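Local coordinates for putative cell adhesion protein (Bacteroides eggerthii, PDB 4GPV), which probably serves as a FimA-like fimbrial subunit that assembles into cell-surface pili and is thought to contribute to adhesion, at residues D181-R193 and Q204-F218. Sequence-based numbering, arbitrary orientation. Where two conformers were deposited one is given.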
loop_
_atom_site.group_PDB
_atom_site.type_symbol
_atom_site.label_atom_id
_atom_site.label_comp_id
_atom_site.label_asym_id
_atom_site.label_seq_id
_atom_site.Cartn_x
_atom_site.Cartn_y
_atom_site.Cartn_z
ATOM N N ASP A 181 2.479 -14.127 18.755
ATOM C CA ASP A 181 3.819 -13.609 18.494
ATOM C C ASP A 181 3.812 -12.322 17.680
ATOM O O ASP A 181 4.570 -11.397 17.991
ATOM C CB ASP A 181 4.683 -14.679 17.800
ATOM C CG ASP A 181 4.692 -16.013 18.521
ATOM O OD1 ASP A 181 4.946 -16.031 19.752
ATOM O OD2 ASP A 181 4.421 -17.035 17.872
ATOM N N ALA A 182 3.008 -12.258 16.620
ATOM C CA ALA A 182 3.033 -11.078 15.768
ATOM C C ALA A 182 1.790 -10.920 14.911
ATOM O O ALA A 182 1.077 -11.890 14.649
ATOM C CB ALA A 182 4.246 -11.168 14.836
ATOM N N ALA A 183 1.530 -9.683 14.486
ATOM C CA ALA A 183 0.565 -9.395 13.441
ATOM C C ALA A 183 1.411 -9.347 12.174
ATOM O O ALA A 183 2.423 -8.621 12.125
ATOM C CB ALA A 183 -0.150 -8.060 13.691
ATOM N N VAL A 184 1.077 -10.184 11.195
ATOM C CA VAL A 184 1.918 -10.315 9.993
ATOM C C VAL A 184 1.125 -10.073 8.703
ATOM O O VAL A 184 -0.064 -10.327 8.656
ATOM C CB VAL A 184 2.633 -11.708 9.938
ATOM C CG1 VAL A 184 3.596 -11.922 11.117
ATOM C CG2 VAL A 184 1.628 -12.866 9.825
ATOM N N LEU A 185 1.806 -9.565 7.680
ATOM C CA LEU A 185 1.221 -9.411 6.366
ATOM C C LEU A 185 1.936 -10.389 5.486
ATOM O O LEU A 185 3.156 -10.338 5.380
ATOM C CB LEU A 185 1.294 -7.965 5.816
ATOM C CG LEU A 185 0.374 -7.694 4.611
ATOM C CD1 LEU A 185 -1.142 -7.804 5.012
ATOM C CD2 LEU A 185 0.659 -6.290 4.019
ATOM N N LEU A 186 1.186 -11.264 4.840
ATOM C CA LEU A 186 1.778 -12.265 3.957
ATOM C C LEU A 186 1.472 -11.896 2.537
ATOM O O LEU A 186 0.327 -11.515 2.229
ATOM C CB LEU A 186 1.256 -13.696 4.291
ATOM C CG LEU A 186 1.212 -14.106 5.776
ATOM C CD1 LEU A 186 0.655 -15.570 5.917
ATOM C CD2 LEU A 186 2.607 -13.974 6.431
ATOM N N PHE A 187 2.489 -11.982 1.644
ATOM C CA PHE A 187 2.300 -11.744 0.212
ATOM C C PHE A 187 1.780 -10.358 -0.075
ATOM O O PHE A 187 0.801 -10.182 -0.792
ATOM C CB PHE A 187 1.376 -12.809 -0.436
ATOM C CG PHE A 187 1.830 -14.191 -0.045
ATOM C CD1 PHE A 187 3.101 -14.637 -0.377
ATOM C CD2 PHE A 187 1.032 -14.998 0.757
ATOM C CE1 PHE A 187 3.560 -15.878 0.064
ATOM C CE2 PHE A 187 1.487 -16.234 1.200
ATOM C CZ PHE A 187 2.754 -16.668 0.853
ATOM N N ALA A 188 2.514 -9.364 0.429
ATOM C CA ALA A 188 2.311 -7.965 0.057
ATOM C C ALA A 188 2.814 -7.807 -1.380
ATOM O O ALA A 188 3.933 -8.248 -1.649
ATOM C CB ALA A 188 3.138 -7.077 0.983
ATOM N N GLY A 189 2.039 -7.192 -2.276
ATOM C CA GLY A 189 2.496 -6.991 -3.653
ATOM C C GLY A 189 3.778 -6.165 -3.692
ATOM O O GLY A 189 3.874 -5.128 -3.027
ATOM N N LYS A 190 4.788 -6.630 -4.456
ATOM C CA LYS A 190 6.072 -5.922 -4.507
ATOM C C LYS A 190 6.044 -4.611 -5.324
ATOM O O LYS A 190 6.655 -3.634 -4.902
ATOM C CB LYS A 190 7.151 -6.846 -5.117
ATOM C CG LYS A 190 8.470 -6.130 -5.483
ATOM C CD LYS A 190 9.582 -7.104 -5.825
ATOM C CE LYS A 190 10.889 -6.389 -6.086
ATOM N NZ LYS A 190 12.047 -7.301 -5.889
ATOM N N LYS A 191 5.321 -4.607 -6.456
ATOM C CA LYS A 191 5.338 -3.520 -7.439
ATOM C C LYS A 191 4.322 -2.441 -7.210
ATOM O O LYS A 191 3.139 -2.718 -7.107
ATOM C CB LYS A 191 5.132 -4.069 -8.857
ATOM C CG LYS A 191 6.371 -4.667 -9.488
ATOM C CD LYS A 191 6.218 -4.751 -11.006
ATOM C CE LYS A 191 7.425 -5.370 -11.668
ATOM N NZ LYS A 191 7.388 -5.199 -13.145
ATOM N N GLY A 192 4.806 -1.210 -7.177
ATOM C CA GLY A 192 3.974 -0.023 -7.027
ATOM C C GLY A 192 4.014 0.729 -8.337
ATOM O O GLY A 192 5.053 1.293 -8.693
ATOM N N ARG A 193 2.903 0.687 -9.089
ATOM C CA ARG A 193 2.782 1.380 -10.350
ATOM C C ARG A 193 2.296 2.774 -10.111
ATOM O O ARG A 193 1.249 2.972 -9.460
ATOM C CB ARG A 193 1.793 0.638 -11.267
ATOM C CG ARG A 193 2.405 -0.403 -12.154
ATOM C CD ARG A 193 3.252 0.221 -13.249
ATOM N NE ARG A 193 2.511 0.615 -14.445
ATOM C CZ ARG A 193 2.396 -0.130 -15.535
ATOM N NH1 ARG A 193 2.924 -1.346 -15.576
ATOM N NH2 ARG A 193 1.737 0.325 -16.587
ATOM N N GLN A 204 0.359 -8.657 -9.708
ATOM C CA GLN A 204 1.624 -8.949 -9.031
ATOM C C GLN A 204 2.084 -10.333 -9.345
ATOM O O GLN A 204 1.260 -11.234 -9.406
ATOM C CB GLN A 204 1.446 -8.826 -7.497
ATOM C CG GLN A 204 0.980 -7.437 -7.019
ATOM C CD GLN A 204 2.040 -6.356 -7.025
ATOM O OE1 GLN A 204 3.217 -6.566 -7.335
ATOM N NE2 GLN A 204 1.636 -5.153 -6.720
ATOM N N ASN A 205 3.404 -10.527 -9.466
ATOM C CA ASN A 205 3.968 -11.857 -9.613
ATOM C C ASN A 205 5.189 -11.998 -8.687
ATOM O O ASN A 205 5.833 -13.041 -8.674
ATOM C CB ASN A 205 4.281 -12.190 -11.091
ATOM C CG ASN A 205 5.319 -11.350 -11.780
ATOM O OD1 ASN A 205 5.934 -10.438 -11.217
ATOM N ND2 ASN A 205 5.543 -11.670 -13.048
ATOM N N GLU A 206 5.478 -10.943 -7.894
ATOM C CA GLU A 206 6.521 -10.873 -6.875
ATOM C C GLU A 206 5.938 -10.269 -5.608
ATOM O O GLU A 206 5.093 -9.388 -5.668
ATOM C CB GLU A 206 7.753 -10.084 -7.322
ATOM C CG GLU A 206 8.576 -10.780 -8.384
ATOM C CD GLU A 206 9.792 -9.951 -8.750
ATOM O OE1 GLU A 206 9.617 -8.857 -9.334
ATOM O OE2 GLU A 206 10.915 -10.350 -8.371
ATOM N N PHE A 207 6.379 -10.768 -4.470
ATOM C CA PHE A 207 5.800 -10.385 -3.188
ATOM C C PHE A 207 6.827 -10.271 -2.085
ATOM O O PHE A 207 7.863 -10.928 -2.128
ATOM C CB PHE A 207 4.817 -11.513 -2.745
ATOM C CG PHE A 207 3.762 -11.861 -3.769
ATOM C CD1 PHE A 207 2.603 -11.106 -3.868
ATOM C CD2 PHE A 207 4.014 -12.808 -4.759
ATOM C CE1 PHE A 207 1.680 -11.343 -4.887
ATOM C CE2 PHE A 207 3.091 -13.036 -5.785
ATOM C CZ PHE A 207 1.916 -12.322 -5.817
ATOM N N TYR A 208 6.433 -9.600 -1.010
ATOM C CA TYR A 208 7.166 -9.643 0.250
ATOM C C TYR A 208 6.292 -10.395 1.257
ATOM O O TYR A 208 5.061 -10.348 1.138
ATOM C CB TYR A 208 7.475 -8.240 0.774
ATOM C CG TYR A 208 8.392 -7.449 -0.128
ATOM C CD1 TYR A 208 9.774 -7.650 -0.099
ATOM C CD2 TYR A 208 7.887 -6.474 -0.977
ATOM C CE1 TYR A 208 10.628 -6.892 -0.905
ATOM C CE2 TYR A 208 8.720 -5.752 -1.825
ATOM C CZ TYR A 208 10.088 -5.961 -1.781
ATOM O OH TYR A 208 10.885 -5.158 -2.555
ATOM N N THR A 209 6.885 -11.013 2.278
ATOM C CA THR A 209 6.073 -11.694 3.272
ATOM C C THR A 209 6.713 -11.516 4.679
ATOM O O THR A 209 7.945 -11.487 4.824
ATOM C CB THR A 209 5.812 -13.173 2.865
ATOM O OG1 THR A 209 4.673 -13.635 3.567
ATOM C CG2 THR A 209 6.988 -14.095 3.156
ATOM N N GLY A 210 5.871 -11.337 5.678
ATOM C CA GLY A 210 6.349 -11.133 7.049
ATOM C C GLY A 210 6.746 -12.384 7.794
ATOM O O GLY A 210 7.433 -12.315 8.821
ATOM N N PHE A 211 6.298 -13.559 7.305
ATOM C CA PHE A 211 6.589 -14.834 7.948
ATOM C C PHE A 211 6.445 -15.937 6.920
ATOM O O PHE A 211 5.459 -15.944 6.197
ATOM C CB PHE A 211 5.599 -15.057 9.132
ATOM C CG PHE A 211 5.894 -16.273 9.974
ATOM C CD1 PHE A 211 6.858 -16.228 10.982
ATOM C CD2 PHE A 211 5.258 -17.481 9.724
ATOM C CE1 PHE A 211 7.135 -17.358 11.759
ATOM C CE2 PHE A 211 5.549 -18.619 10.490
ATOM C CZ PHE A 211 6.484 -18.547 11.506
ATOM N N ASN A 212 7.380 -16.903 6.875
ATOM C CA ASN A 212 7.231 -17.978 5.893
ATOM C C ASN A 212 7.623 -19.344 6.465
ATOM O O ASN A 212 7.832 -20.274 5.685
ATOM C CB ASN A 212 8.082 -17.670 4.645
ATOM C CG ASN A 212 9.588 -17.739 4.849
ATOM O OD1 ASN A 212 10.105 -17.870 5.961
ATOM N ND2 ASN A 212 10.336 -17.688 3.764
ATOM N N GLN A 213 7.756 -19.459 7.803
ATOM C CA GLN A 213 8.196 -20.712 8.456
ATOM C C GLN A 213 6.988 -21.570 8.869
ATOM O O GLN A 213 6.752 -21.848 10.051
ATOM C CB GLN A 213 9.151 -20.404 9.617
ATOM C CG GLN A 213 10.522 -19.888 9.109
ATOM C CD GLN A 213 11.445 -19.441 10.223
ATOM O OE1 GLN A 213 11.841 -20.219 11.095
ATOM N NE2 GLN A 213 11.808 -18.170 10.223
ATOM N N TYR A 214 6.195 -21.951 7.864
ATOM C CA TYR A 214 5.019 -22.812 7.986
ATOM C C TYR A 214 5.027 -23.751 6.783
ATOM O O TYR A 214 5.564 -23.389 5.730
ATOM C CB TYR A 214 3.692 -22.030 8.138
ATOM C CG TYR A 214 3.350 -21.063 7.025
ATOM C CD1 TYR A 214 3.780 -19.734 7.069
ATOM C CD2 TYR A 214 2.543 -21.453 5.957
ATOM C CE1 TYR A 214 3.481 -18.838 6.026
ATOM C CE2 TYR A 214 2.256 -20.575 4.903
ATOM C CZ TYR A 214 2.710 -19.262 4.952
ATOM O OH TYR A 214 2.406 -18.397 3.924
ATOM N N THR A 215 4.470 -24.969 6.940
ATOM C CA THR A 215 4.458 -25.987 5.886
ATOM C C THR A 215 3.717 -25.498 4.628
ATOM O O THR A 215 2.628 -24.926 4.737
ATOM C CB THR A 215 3.826 -27.284 6.429
ATOM O OG1 THR A 215 4.322 -27.538 7.747
ATOM C CG2 THR A 215 4.065 -28.483 5.522
ATOM N N GLY A 216 4.325 -25.753 3.471
ATOM C CA GLY A 216 3.830 -25.471 2.131
ATOM C C GLY A 216 3.636 -24.021 1.761
ATOM O O GLY A 216 2.843 -23.719 0.864
ATOM N N ALA A 217 4.395 -23.132 2.401
ATOM C CA ALA A 217 4.312 -21.703 2.132
ATOM C C ALA A 217 4.621 -21.411 0.661
ATOM O O ALA A 217 5.552 -21.981 0.085
ATOM C CB ALA A 217 5.275 -20.943 3.030
ATOM N N PHE A 218 3.769 -20.599 0.039
ATOM C CA PHE A 218 3.946 -20.161 -1.343
ATOM C C PHE A 218 5.261 -19.410 -1.407
ATOM O O PHE A 218 5.482 -18.523 -0.585
ATOM C CB PHE A 218 2.764 -19.268 -1.776
ATOM C CG PHE A 218 2.879 -18.732 -3.178
ATOM C CD1 PHE A 218 2.537 -19.524 -4.275
ATOM C CD2 PHE A 218 3.357 -17.449 -3.413
ATOM C CE1 PHE A 218 2.638 -19.023 -5.577
ATOM C CE2 PHE A 218 3.481 -16.956 -4.719
ATOM C CZ PHE A 218 3.106 -17.737 -5.790
#
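A G1 beta bulge interrupts the antiparallel pairing of strand 176-193 with the short strand 207-209: F187 and A188 both face Y208, and the positive phi falls on F187 rather than on the usual glycine. Two backbone bonds, A188 N to Y208 O (2.8 Å) and Y208 N to A188 O (2.9 Å), define the hydrogen-bonded pair; G210 N to L185 O and K190 N to E206 O extend the pairing on either side. Beyond it, the bent chain of Q204 (chi2 -76°) turns its amide onto the K191 backbone: OE1 accepts from K191 N at 3.0 Å, while NE2 donates to a lone pair of K191 O at 2.9 Å and also binds G253 O. At the bulge, chi1 of -159° swings T209 OG1 away from its own N and over the centre of the F187 ring, where it accepts a weak hydrogen bond from F187 N (3.3 Å). The edge of F218 meets the F187 ring face in an offset edge-to-face pair, planes at 81°. Y214 OH touches F187 CZ at 3.5 Å and is hydrogen-bonded to E321. K190 CG lies 3.7 Å from Y208 CE2, and the extended K190 chain runs alongside E206. Within the FimA-like C-terminal domain (transthyretin clan), this is a G1-bulged antiparallel pairing, with 207-209 between 176-193 and parallel strand 222-224.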